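Local structure of protein (congerin I) (Conger myriaster, 1C1L) at residues A[50-53]-A[54-57]. The protein binds beta-galactosides such as lactose as a homodimeric galectin of the conger eel, its physiological role being still unknown. Residues are numbered along the deposited sequence; the frame is centred on the assembly and turned at random.
Sequences FNYG and ADQN
The Asp55 carboxylate meets the rim of the Tyr52 ring almost in plane with it, OD2 4.2 Å from CD2 and the two flat groups only 19° apart. Both side chains run side by side on one face of the hairpin; the Tyr52 ring also makes a cation-pi contact with Arg30, while Asp55 forms salt bridges through OD2 to Arg49 and OD1 to Arg76, two arginines of the lactose pocket. On the face with Asn51 and Gln56 the amides are turned 46° against each other. NE2 of Gln56 gives an almost straight bond to OD1 of Asn51 (3.1 Å) and a second to the backbone O of Gly53 (3.0 Å), both near its own amide plane, which should hold the amide in this rotation. A bend at chi2 (-67°) brings the Gln56 amide across to the 50-53 segment, within reach of both acceptors. Between the faces, Tyr52 N donates to Asp55 O at 2.8 Å, and the return bond from Asp55 N to Tyr52 O is 3.0 Å. At the open end Phe50 O takes the N-H of Asn57 (3.0 Å) and a CA-H contact from Gln56, while the Phe50 ring packs edge-to-face on Phe80. Gly53, with positive phi, and Ala54 take the corner positions between Tyr52 and Asp55. The arrangement is a beta hairpin with a two-residue type II' turn, joining strands 41-52 and 55-64 of the galectin beta-sandwich, its Tyr52-Asp55 face bordering the bound lactose.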
loop_
_atom_site.group_PDB
_atom_site.type_symbol
_atom_site.label_atom_id
_atom_site.label_comp_id
_atom_site.label_asym_id
_atom_site.label_seq_id
_atom_site.Cartn_x
_atom_site.Cartn_y
_atom_site.Cartn_z
ATOM N N PHE A 50 -21.712 2.541 -12.304
ATOM C CA PHE A 50 -22.549 1.403 -12.630
ATOM C C PHE A 50 -23.978 1.866 -12.870
ATOM O O PHE A 50 -24.461 1.849 -14.000
ATOM C CB PHE A 50 -22.517 0.378 -11.487
ATOM C CG PHE A 50 -21.146 -0.249 -11.334
ATOM C CD1 PHE A 50 -20.126 0.450 -10.683
ATOM C CD2 PHE A 50 -20.913 -1.517 -11.865
ATOM C CE1 PHE A 50 -18.866 -0.127 -10.569
ATOM C CE2 PHE A 50 -19.646 -2.086 -11.744
ATOM C CZ PHE A 50 -18.627 -1.392 -11.098
ATOM N N ASN A 51 -24.617 2.376 -11.833
ATOM C CA ASN A 51 -26.025 2.736 -11.883
ATOM C C ASN A 51 -26.071 4.062 -11.170
ATOM O O ASN A 51 -26.151 4.181 -9.939
ATOM C CB ASN A 51 -26.833 1.654 -11.159
ATOM C CG ASN A 51 -28.281 2.037 -10.884
ATOM O OD1 ASN A 51 -28.836 2.919 -11.538
ATOM N ND2 ASN A 51 -28.958 1.430 -9.915
ATOM N N TYR A 52 -25.888 5.090 -11.969
ATOM C CA TYR A 52 -25.788 6.416 -11.425
ATOM C C TYR A 52 -26.612 7.337 -12.302
ATOM O O TYR A 52 -26.101 8.117 -13.106
ATOM C CB TYR A 52 -24.303 6.784 -11.393
ATOM C CG TYR A 52 -24.034 8.117 -10.725
ATOM C CD1 TYR A 52 -24.280 8.245 -9.360
ATOM C CD2 TYR A 52 -23.533 9.191 -11.455
ATOM C CE1 TYR A 52 -24.019 9.446 -8.715
ATOM C CE2 TYR A 52 -23.270 10.402 -10.823
ATOM C CZ TYR A 52 -23.513 10.510 -9.450
ATOM O OH TYR A 52 -23.215 11.678 -8.789
ATOM N N GLY A 53 -27.921 7.264 -12.108
ATOM C CA GLY A 53 -28.866 8.051 -12.888
ATOM C C GLY A 53 -28.700 7.821 -14.380
ATOM O O GLY A 53 -28.770 6.688 -14.858
ATOM N N ALA A 54 -28.407 8.888 -15.125
ATOM C CA ALA A 54 -28.226 8.808 -16.565
ATOM C C ALA A 54 -27.002 8.002 -16.940
ATOM O O ALA A 54 -26.958 7.404 -18.014
ATOM C CB ALA A 54 -28.063 10.195 -17.155
ATOM N N ASP A 55 -26.002 8.019 -16.059
ATOM C CA ASP A 55 -24.791 7.272 -16.304
ATOM C C ASP A 55 -24.952 5.840 -15.853
ATOM O O ASP A 55 -25.126 5.533 -14.668
ATOM C CB ASP A 55 -23.639 7.917 -15.557
ATOM C CG ASP A 55 -23.248 9.235 -16.184
ATOM O OD1 ASP A 55 -23.366 9.391 -17.402
ATOM O OD2 ASP A 55 -22.828 10.112 -15.450
ATOM N N GLN A 56 -24.961 4.975 -16.852
ATOM C CA GLN A 56 -25.068 3.549 -16.661
ATOM C C GLN A 56 -23.815 3.011 -17.306
ATOM O O GLN A 56 -23.526 3.340 -18.452
ATOM C CB GLN A 56 -26.296 2.993 -17.373
ATOM C CG GLN A 56 -27.634 3.432 -16.806
ATOM C CD GLN A 56 -27.904 2.889 -15.417
ATOM O OE1 GLN A 56 -27.597 1.740 -15.070
ATOM N NE2 GLN A 56 -28.474 3.717 -14.562
ATOM N N ASN A 57 -23.029 2.249 -16.554
ATOM C CA ASN A 57 -21.796 1.638 -17.043
ATOM C C ASN A 57 -20.907 2.543 -17.882
ATOM O O ASN A 57 -20.434 2.239 -18.987
ATOM C CB ASN A 57 -22.147 0.356 -17.798
ATOM C CG ASN A 57 -22.721 -0.719 -16.884
ATOM O OD1 ASN A 57 -22.660 -0.652 -15.656
ATOM N ND2 ASN A 57 -23.303 -1.798 -17.361
#